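Local structure of inositol 2-dehydrogenase (Sinorhizobium meliloti, 4HKT) at residues I55-A61 and R82-K88; T3-L9 and D63-I69; L30-A34 and C50-I55. The protein catalyses the NAD-dependent oxidation of myo-inositol to scyllo-inosose (2-keto-myo-inositol), the first step of myo-inositol degradation. All coordinates share one frame; numbering follows the deposited sequence.

Contact 1. Residues I55-A61 and R82-K88; sequences IDAIEAA and RFARAGK. With EDO (1,2-ethanediol), chain T.
With its CG anti to the backbone N (chi1 -171°) and the chain extended beyond, Glu59 reaches from helix 55-60 to Arg82 on helix 76-85, whose own chain bends at chi3 (72°) to turn the edge of its guanidinium toward the carboxylate. The grip is side-on: Arg82 NH2 donates to Glu59 OE1 at 2.7 Å and Arg82 NE to Glu59 OE2 at 3.2 Å, both nearly straight. Although both oxygens lie in the guanidinium plane, the nitrogens stand above the carboxylate plane, the two groups being inclined 55° to each other. Asp56 OD1 joins from one turn earlier with a weak, bent bond to Arg82 NH2 of 2.9 Å, and a water that donates to Asp56 OD1 and accepts from Arg82 NH1 bridges the same pair, so Asp56, Glu59 and Arg82 form a salt-bridge network. At the C-terminal end of helix 55-60, Lys88 NZ donates to Glu59 O at 2.8 Å and Ala61 O at 2.7 Å, binding one carbonyl of the last turn and one just past the helix, where its positive charge would probably suit the helix dipole. On the side facing the sheet, the Phe83 ring meets the helix backbone, its CE1 3.5 Å from Glu59 CA, and touches the CG2 methyls of Ile55 and Ile58. Gly87 closes helix 76-85 in a Schellman motif just before Lys88. The two helices pack side by side on one face of the Rossmann sheet, Ile58 and Phe83 both resting on Leu9 of strand 4-9 and Val67 of strand 66-69, while Ile58 extends to Ala32 and Ala34 of strand 28-34.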
loop_
_atom_site.group_PDB
_atom_site.type_symbol
_atom_site.label_atom_id
_atom_site.label_comp_id
_atom_site.label_asym_id
_atom_site.label_seq_id
_atom_site.Cartn_x
_atom_site.Cartn_y
_atom_site.Cartn_z
ATOM N N ILE B 55 14.073 -34.331 32.839
ATOM C CA ILE B 55 13.268 -33.308 33.518
ATOM C C ILE B 55 13.551 -33.331 35.020
ATOM O O ILE B 55 13.788 -32.281 35.631
ATOM C CB ILE B 55 11.766 -33.482 33.217
ATOM C CG1 ILE B 55 11.529 -33.177 31.723
ATOM C CG2 ILE B 55 10.928 -32.584 34.134
ATOM C CD1 ILE B 55 10.180 -33.583 31.175
ATOM N N ASP B 56 13.573 -34.524 35.612
ATOM C CA ASP B 56 13.963 -34.677 37.024
ATOM C C ASP B 56 15.303 -33.973 37.327
ATOM O O ASP B 56 15.480 -33.358 38.375
ATOM C CB ASP B 56 14.079 -36.173 37.415
ATOM C CG ASP B 56 12.710 -36.860 37.627
ATOM O OD1 ASP B 56 11.651 -36.183 37.609
ATOM O OD2 ASP B 56 12.693 -38.100 37.822
ATOM N N ALA B 57 16.243 -34.080 36.411
ATOM C CA ALA B 57 17.574 -33.524 36.622
ATOM C C ALA B 57 17.495 -32.000 36.565
ATOM O O ALA B 57 18.019 -31.298 37.424
ATOM C CB ALA B 57 18.544 -34.052 35.574
ATOM N N ILE B 58 16.806 -31.495 35.555
ATOM C CA ILE B 58 16.600 -30.048 35.443
ATOM C C ILE B 58 15.868 -29.516 36.672
ATOM O O ILE B 58 16.275 -28.508 37.237
ATOM C CB ILE B 58 15.923 -29.676 34.103
ATOM C CG1 ILE B 58 16.886 -29.956 32.947
ATOM C CG2 ILE B 58 15.511 -28.208 34.083
ATOM C CD1 ILE B 58 16.220 -30.139 31.589
ATOM N N GLU B 59 14.825 -30.214 37.126
ATOM C CA GLU B 59 14.155 -29.862 38.396
ATOM C C GLU B 59 15.119 -29.738 39.596
ATOM O O GLU B 59 15.061 -28.756 40.361
ATOM C CB GLU B 59 13.075 -30.895 38.700
ATOM C CG GLU B 59 12.118 -30.591 39.856
ATOM C CD GLU B 59 11.111 -31.712 40.058
ATOM O OE1 GLU B 59 11.411 -32.856 39.639
ATOM O OE2 GLU B 59 10.029 -31.484 40.631
ATOM N N ALA B 60 15.990 -30.733 39.777
ATOM C CA ALA B 60 16.898 -30.750 40.947
ATOM C C ALA B 60 18.124 -29.854 40.778
ATOM O O ALA B 60 18.748 -29.492 41.769
ATOM C CB ALA B 60 17.346 -32.178 41.255
ATOM N N ALA B 61 18.443 -29.467 39.540
ATOM C CA ALA B 61 19.690 -28.732 39.244
ATOM C C ALA B 61 19.844 -27.375 39.895
ATOM O O ALA B 61 19.014 -26.484 39.730
ATOM C CB ALA B 61 19.884 -28.595 37.743
ATOM N N ARG B 82 5.624 -28.181 39.718
ATOM C CA ARG B 82 6.903 -28.764 40.104
ATOM C C ARG B 82 8.046 -27.714 40.076
ATOM O O ARG B 82 8.856 -27.612 41.022
ATOM C CB ARG B 82 7.266 -29.904 39.175
ATOM C CG ARG B 82 6.549 -31.225 39.416
ATOM C CD ARG B 82 6.795 -32.175 38.256
ATOM N NE ARG B 82 8.162 -32.649 38.289
ATOM C CZ ARG B 82 8.707 -33.524 37.451
ATOM N NH1 ARG B 82 8.019 -34.050 36.455
ATOM N NH2 ARG B 82 9.987 -33.866 37.621
ATOM N N PHE B 83 8.107 -26.918 39.014
ATOM C CA PHE B 83 9.213 -25.981 38.916
ATOM C C PHE B 83 9.018 -24.789 39.832
ATOM O O PHE B 83 10.012 -24.219 40.342
ATOM C CB PHE B 83 9.540 -25.652 37.450
ATOM C CG PHE B 83 10.301 -26.737 36.771
ATOM C CD1 PHE B 83 11.690 -26.720 36.769
ATOM C CD2 PHE B 83 9.662 -27.818 36.207
ATOM C CE1 PHE B 83 12.413 -27.746 36.177
ATOM C CE2 PHE B 83 10.374 -28.828 35.590
ATOM C CZ PHE B 83 11.760 -28.795 35.584
ATOM N N ALA B 84 7.758 -24.443 40.104
ATOM C CA ALA B 84 7.421 -23.442 41.079
ATOM C C ALA B 84 7.944 -23.869 42.453
ATOM O O ALA B 84 8.638 -23.092 43.156
ATOM C CB ALA B 84 5.919 -23.231 41.176
ATOM N N ARG B 85 7.579 -25.086 42.852
ATOM C CA ARG B 85 8.072 -25.621 44.124
ATOM C C ARG B 85 9.583 -25.776 44.177
ATOM O O ARG B 85 10.173 -25.634 45.247
ATOM C CB ARG B 85 7.404 -26.948 44.431
ATOM C CG ARG B 85 5.998 -26.746 44.908
ATOM C CD ARG B 85 5.278 -28.072 45.008
ATOM N NE ARG B 85 4.013 -27.892 45.659
ATOM C CZ ARG B 85 2.843 -28.239 45.153
ATOM N NH1 ARG B 85 2.755 -28.844 43.983
ATOM N NH2 ARG B 85 1.761 -27.968 45.847
ATOM N N ALA B 86 10.214 -26.039 43.049
ATOM C CA ALA B 86 11.665 -26.129 43.008
ATOM C C ALA B 86 12.399 -24.781 42.958
ATOM O O ALA B 86 13.633 -24.756 42.954
ATOM C CB ALA B 86 12.105 -26.978 41.842
ATOM N N GLY B 87 11.653 -23.681 42.882
ATOM C CA GLY B 87 12.235 -22.341 42.867
ATOM C C GLY B 87 12.744 -21.861 41.520
ATOM O O GLY B 87 13.490 -20.906 41.474
ATOM N N LYS B 88 12.372 -22.502 40.419
ATOM C CA LYS B 88 12.768 -22.011 39.100
ATOM C C LYS B 88 11.759 -20.954 38.662
ATOM O O LYS B 88 10.592 -21.027 39.057
ATOM C CB LYS B 88 12.805 -23.132 38.062
ATOM C CG LYS B 88 14.125 -23.890 37.942
ATOM C CD LYS B 88 14.444 -24.761 39.137
ATOM C CE LYS B 88 15.676 -25.605 38.832
ATOM N NZ LYS B 88 16.297 -26.220 40.034
HETATM C C1 EDO T . 5.799 -30.255 43.070
HETATM O O1 EDO T . 4.563 -30.448 42.403
HETATM C C2 EDO T . 6.772 -31.350 42.732
HETATM O O2 EDO T . 7.465 -31.654 43.901
HETATM O O HOH W 1 9.681 -36.254 35.302
HETATM O O HOH W 2 9.375 -29.779 42.462
#

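Contact 2. Residues T3-L9 and D63-I69; sequences TVRFGLL and DIDAVVI
Phe6 and Val68 cross at a slant on one face of the sheet: Val68 CG2 meets the edge of the Phe6 ring at CD1 (3.8 Å), while Ala66 CB lies over one face of that ring, displaced toward its rim. Val68 turns its other methyl, CG1, to Leu8 CD1. On the opposite face Leu9 and Ile69 lie side by side, pointing the same way, and Ile64 CG2 packs against the backbone of Gly7, 3.8 Å from Gly7 N. These pairs belong to the parallel neighbours 4-9 and 66-69 at the centre of the Rossmann sheet, joined by Gly7 N to Ala66 O, Val68 N to Gly7 O and Leu9 N to Val68 O, each 2.9 Å. At the entrance to the ladder, Asp65 OD2 takes the Arg5 amide on its anti lone pair at 2.6 Å, and Arg5 O accepts from the amides of both Asp65 and Ala66. An alanine in place of Asp65 is likely to leave the Arg5 amide without this acceptor and let the start of the strand shift. In one of two modelled conformers, Arg5 NE donates to Asp63 O at 3.0 Å and Arg5 NH2 makes a long salt bridge with Asp63 OD2, whose stronger partner is Arg53.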
loop_
_atom_site.group_PDB
_atom_site.type_symbol
_atom_site.label_atom_id
_atom_site.label_comp_id
_atom_site.label_asym_id
_atom_site.label_seq_id
_atom_site.Cartn_x
_atom_site.Cartn_y
_atom_site.Cartn_z
ATOM N N THR B 3 23.925 -13.904 34.599
ATOM C CA THR B 3 23.441 -14.653 33.440
ATOM C C THR B 3 22.342 -15.612 33.891
ATOM O O THR B 3 22.565 -16.414 34.803
ATOM C CB THR B 3 24.583 -15.459 32.808
ATOM O OG1 THR B 3 25.627 -14.559 32.427
ATOM C CG2 THR B 3 24.108 -16.249 31.574
ATOM N N VAL B 4 21.171 -15.532 33.250
ATOM C CA VAL B 4 20.054 -16.458 33.530
ATOM C C VAL B 4 20.325 -17.796 32.862
ATOM O O VAL B 4 20.529 -17.872 31.636
ATOM C CB VAL B 4 18.711 -15.890 33.041
ATOM C CG1 VAL B 4 17.566 -16.849 33.328
ATOM C CG2 VAL B 4 18.427 -14.560 33.715
ATOM N N ARG B 5 20.346 -18.853 33.674
ATOM C CA ARG B 5 20.592 -20.197 33.161
ATOM C C ARG B 5 19.255 -20.905 32.925
ATOM O O ARG B 5 18.454 -21.078 33.849
ATOM C CB ARG B 5 21.489 -20.998 34.118
ATOM C CG ARG B 5 22.919 -20.469 34.205
ATOM C CD ARG B 5 23.820 -21.280 35.140
ATOM N NE ARG B 5 24.290 -22.519 34.524
ATOM C CZ ARG B 5 25.524 -22.716 34.062
ATOM N NH1 ARG B 5 26.436 -21.762 34.159
ATOM N NH2 ARG B 5 25.849 -23.879 33.517
ATOM N N PHE B 6 19.035 -21.309 31.674
ATOM C CA PHE B 6 17.768 -21.873 31.216
ATOM C C PHE B 6 17.841 -23.380 30.982
ATOM O O PHE B 6 18.791 -23.895 30.383
ATOM C CB PHE B 6 17.364 -21.223 29.879
ATOM C CG PHE B 6 16.787 -19.843 30.010
ATOM C CD1 PHE B 6 15.411 -19.636 29.941
ATOM C CD2 PHE B 6 17.612 -18.746 30.191
ATOM C CE1 PHE B 6 14.882 -18.365 30.066
ATOM C CE2 PHE B 6 17.094 -17.470 30.317
ATOM C CZ PHE B 6 15.723 -17.274 30.242
ATOM N N GLY B 7 16.807 -24.073 31.426
ATOM C CA GLY B 7 16.539 -25.423 30.985
ATOM C C GLY B 7 15.363 -25.339 30.042
ATOM O O GLY B 7 14.395 -24.643 30.348
ATOM N N LEU B 8 15.451 -26.034 28.911
ATOM C CA LEU B 8 14.366 -26.135 27.941
ATOM C C LEU B 8 13.756 -27.519 28.047
ATOM O O LEU B 8 14.476 -28.517 28.017
ATOM C CB LEU B 8 14.891 -25.914 26.513
ATOM C CG LEU B 8 13.935 -26.163 25.339
ATOM C CD1 LEU B 8 12.662 -25.356 25.488
ATOM C CD2 LEU B 8 14.598 -25.835 24.007
ATOM N N LEU B 9 12.429 -27.574 28.164
ATOM C CA LEU B 9 11.694 -28.824 28.209
ATOM C C LEU B 9 10.825 -28.892 26.988
ATOM O O LEU B 9 9.898 -28.082 26.824
ATOM C CB LEU B 9 10.817 -28.917 29.453
ATOM C CG LEU B 9 11.451 -28.482 30.767
ATOM C CD1 LEU B 9 10.478 -28.755 31.897
ATOM C CD2 LEU B 9 12.760 -29.197 31.023
ATOM N N ASP B 63 22.250 -25.450 38.909
ATOM C CA ASP B 63 22.694 -24.602 37.809
ATOM C C ASP B 63 21.587 -24.281 36.769
ATOM O O ASP B 63 21.881 -24.055 35.588
ATOM C CB ASP B 63 23.894 -25.243 37.129
ATOM C CG ASP B 63 23.529 -26.449 36.330
ATOM O OD1 ASP B 63 22.531 -27.137 36.677
ATOM O OD2 ASP B 63 24.252 -26.719 35.344
ATOM N N ILE B 64 20.325 -24.275 37.209
ATOM C CA ILE B 64 19.211 -23.827 36.383
ATOM C C ILE B 64 18.436 -22.757 37.172
ATOM O O ILE B 64 18.040 -22.989 38.310
ATOM C CB ILE B 64 18.290 -24.996 36.004
ATOM C CG1 ILE B 64 19.031 -26.049 35.182
ATOM C CG2 ILE B 64 17.080 -24.494 35.234
ATOM C CD1 ILE B 64 19.489 -25.613 33.803
ATOM N N ASP B 65 18.261 -21.584 36.566
ATOM C CA ASP B 65 17.502 -20.476 37.155
ATOM C C ASP B 65 16.029 -20.450 36.671
ATOM O O ASP B 65 15.144 -19.978 37.365
ATOM C CB ASP B 65 18.155 -19.144 36.771
ATOM C CG ASP B 65 19.656 -19.069 37.169
ATOM O OD1 ASP B 65 19.967 -19.298 38.356
ATOM O OD2 ASP B 65 20.502 -18.751 36.299
ATOM N N ALA B 66 15.798 -20.938 35.466
ATOM C CA ALA B 66 14.561 -20.704 34.782
ATOM C C ALA B 66 14.340 -21.847 33.821
ATOM O O ALA B 66 15.318 -22.386 33.276
ATOM C CB ALA B 66 14.638 -19.390 34.026
ATOM N N VAL B 67 13.064 -22.198 33.611
ATOM C CA VAL B 67 12.679 -23.193 32.617
ATOM C C VAL B 67 11.721 -22.638 31.583
ATOM O O VAL B 67 10.923 -21.753 31.875
ATOM C CB VAL B 67 12.025 -24.470 33.223
ATOM C CG1 VAL B 67 13.066 -25.256 33.980
ATOM C CG2 VAL B 67 10.851 -24.144 34.125
ATOM N N VAL B 68 11.835 -23.186 30.377
ATOM C CA VAL B 68 10.923 -22.923 29.285
ATOM C C VAL B 68 10.222 -24.245 29.022
ATOM O O VAL B 68 10.867 -25.241 28.678
ATOM C CB VAL B 68 11.688 -22.447 28.041
ATOM C CG1 VAL B 68 10.774 -22.401 26.839
ATOM C CG2 VAL B 68 12.304 -21.070 28.300
ATOM N N ILE B 69 8.905 -24.258 29.200
ATOM C CA ILE B 69 8.124 -25.485 29.043
ATOM C C ILE B 69 7.414 -25.455 27.681
ATOM O O ILE B 69 6.479 -24.644 27.446
ATOM C CB ILE B 69 7.105 -25.677 30.177
ATOM C CG1 ILE B 69 7.784 -25.637 31.544
ATOM C CG2 ILE B 69 6.314 -26.960 29.958
ATOM C CD1 ILE B 69 6.828 -25.490 32.719
#

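Contact 3. Residues L30-A34 and C50-I55; sequences LVAVA and CEVRTI
Strand 28-34, helix 38-48 and strand 51-52 form a beta-alpha-beta unit of the NAD-binding Rossmann domain, and this contact is the pairing of its two parallel strands at the edge of the six-stranded sheet. The short outer strand is held by Glu51 N to Val31 O (2.9 Å), Val33 N to Glu51 O (2.8 Å) and Arg53 N to Val33 O (2.9 Å), alternating between the two strands as parallel pairing requires. Just before the ladder, Cys50 tucks its side chain against the inner strand: SG sits between the backbone N and the carbonyl carbon (chi1 69°), which brings it to 3.4 Å from Val33 CG2 and alongside Leu30 CG and CD2. Val33 and Val52 lie on the face packed by helix 38-48, both touching Ala41. Ala32 and Glu51 share the other face, and there Arg53 stretches back along the strand, extended from CG to NE, with Ala32 CB over one face of its guanidinium. Val31 CG1 approaches Arg53 NH2 obliquely at 3.6 Å. The guanidinium edge is turned to Glu51 within the same segment: Arg53 NH2 forms a salt bridge with Glu51 OE2 at 2.8 Å, from above the carboxylate plane, and Arg53 NE a weak bond to Glu51 OE1. Asp63 OD2 also forms a salt bridge with Arg53 NH2, so this nitrogen has two acidic partners, which would probably fix the rotation of the guanidinium. Beyond the ladder the chain turns into helix 55-60, where Thr54 serves as N-cap, its OG1 accepting from Ala57 N. At this corner Ala34 CB lies 3.2 Å from Arg53 O and 4.0 Å from Ile55 CG1.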
loop_
_atom_site.group_PDB
_atom_site.type_symbol
_atom_site.label_atom_id
_atom_site.label_comp_id
_atom_site.label_asym_id
_atom_site.label_seq_id
_atom_site.Cartn_x
_atom_site.Cartn_y
_atom_site.Cartn_z
ATOM N N LEU B 30 21.560 -21.145 27.382
ATOM C CA LEU B 30 20.886 -22.422 27.339
ATOM C C LEU B 30 21.846 -23.505 27.843
ATOM O O LEU B 30 22.873 -23.782 27.223
ATOM C CB LEU B 30 20.420 -22.734 25.922
ATOM C CG LEU B 30 19.633 -24.030 25.782
ATOM C CD1 LEU B 30 18.361 -23.984 26.619
ATOM C CD2 LEU B 30 19.284 -24.260 24.329
ATOM N N VAL B 31 21.484 -24.105 28.971
ATOM C CA VAL B 31 22.317 -25.065 29.702
ATOM C C VAL B 31 21.881 -26.496 29.414
ATOM O O VAL B 31 22.725 -27.361 29.183
ATOM C CB VAL B 31 22.219 -24.802 31.227
ATOM C CG1 VAL B 31 22.936 -25.875 32.034
ATOM C CG2 VAL B 31 22.762 -23.422 31.555
ATOM N N ALA B 32 20.570 -26.749 29.428
ATOM C CA ALA B 32 20.056 -28.109 29.312
ATOM C C ALA B 32 18.780 -28.197 28.494
ATOM O O ALA B 32 17.935 -27.307 28.561
ATOM C CB ALA B 32 19.831 -28.701 30.689
ATOM N N VAL B 33 18.675 -29.250 27.693
ATOM C CA VAL B 33 17.445 -29.588 26.992
ATOM C C VAL B 33 16.956 -30.953 27.448
ATOM O O VAL B 33 17.763 -31.839 27.722
ATOM C CB VAL B 33 17.655 -29.681 25.477
ATOM C CG1 VAL B 33 16.333 -29.997 24.766
ATOM C CG2 VAL B 33 18.241 -28.387 24.962
ATOM N N ALA B 34 15.632 -31.116 27.491
ATOM C CA ALA B 34 14.995 -32.392 27.734
ATOM C C ALA B 34 13.829 -32.606 26.745
ATOM O O ALA B 34 13.237 -31.642 26.233
ATOM C CB ALA B 34 14.510 -32.468 29.173
ATOM N N CYS B 50 24.652 -27.296 24.405
ATOM C CA CYS B 50 24.185 -27.483 25.784
ATOM C C CYS B 50 23.956 -28.977 26.010
ATOM O O CYS B 50 24.069 -29.760 25.068
ATOM C CB CYS B 50 22.893 -26.703 26.019
ATOM S SG CYS B 50 21.499 -27.388 25.112
ATOM N N GLU B 51 23.617 -29.363 27.242
ATOM C CA GLU B 51 23.545 -30.775 27.632
ATOM C C GLU B 51 22.147 -31.346 27.426
ATOM O O GLU B 51 21.155 -30.629 27.502
ATOM C CB GLU B 51 23.908 -30.936 29.108
ATOM C CG GLU B 51 25.154 -30.183 29.559
ATOM C CD GLU B 51 25.338 -30.219 31.065
ATOM O OE1 GLU B 51 25.137 -31.297 31.661
ATOM O OE2 GLU B 51 25.655 -29.169 31.666
ATOM N N VAL B 52 22.060 -32.644 27.192
ATOM C CA VAL B 52 20.769 -33.327 27.269
ATOM C C VAL B 52 20.587 -33.865 28.674
ATOM O O VAL B 52 21.332 -34.736 29.086
ATOM C CB VAL B 52 20.679 -34.480 26.258
ATOM C CG1 VAL B 52 19.386 -35.276 26.439
ATOM C CG2 VAL B 52 20.784 -33.924 24.845
ATOM N N ARG B 53 19.607 -33.341 29.412
ATOM C CA ARG B 53 19.262 -33.884 30.736
ATOM C C ARG B 53 17.830 -34.406 30.770
ATOM O O ARG B 53 17.070 -34.250 29.809
ATOM C CB ARG B 53 19.449 -32.848 31.845
ATOM C CG ARG B 53 20.853 -32.295 31.971
ATOM C CD ARG B 53 20.976 -31.324 33.124
ATOM N NE ARG B 53 22.219 -30.549 33.040
ATOM C CZ ARG B 53 22.561 -29.551 33.856
ATOM N NH1 ARG B 53 21.761 -29.162 34.841
ATOM N NH2 ARG B 53 23.722 -28.925 33.685
ATOM N N THR B 54 17.475 -35.050 31.872
ATOM C CA THR B 54 16.097 -35.441 32.099
ATOM C C THR B 54 15.396 -34.250 32.749
ATOM O O THR B 54 16.053 -33.292 33.165
ATOM C CB THR B 54 15.987 -36.656 33.031
ATOM O OG1 THR B 54 16.458 -36.304 34.333
ATOM C CG2 THR B 54 16.806 -37.839 32.482
ATOM N N ILE B 55 14.073 -34.331 32.839
ATOM C CA ILE B 55 13.268 -33.308 33.518
ATOM C C ILE B 55 13.551 -33.331 35.020
ATOM O O ILE B 55 13.788 -32.281 35.631
ATOM C CB ILE B 55 11.766 -33.482 33.217
ATOM C CG1 ILE B 55 11.529 -33.177 31.723
ATOM C CG2 ILE B 55 10.928 -32.584 34.134
ATOM C CD1 ILE B 55 10.180 -33.583 31.175
#

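All three contacts lie within the NAD-binding Rossmann domain, their centres 9 to 12 Å apart. Contacts 2 and 3 build neighbouring parts of one parallel sheet, strands 4-9 and 28-34 running side by side, whereas contact 1 joins two helices packed on that sheet. Along the chain, contact 3 falls wholly between the two segments of contact 2; contact 1 opens at Ile55, where contact 3 ends, and alternates with contact 2. Packing ties the layers together, Phe83 CE1 lying 3.4 Å from Val67 CG1, and Asp63 with Arg53 joins contacts 2 and 3. Together they pair four of the six strands and pack two helices on them, beside the Gly-rich turn after strand 4-9 probably used for NAD.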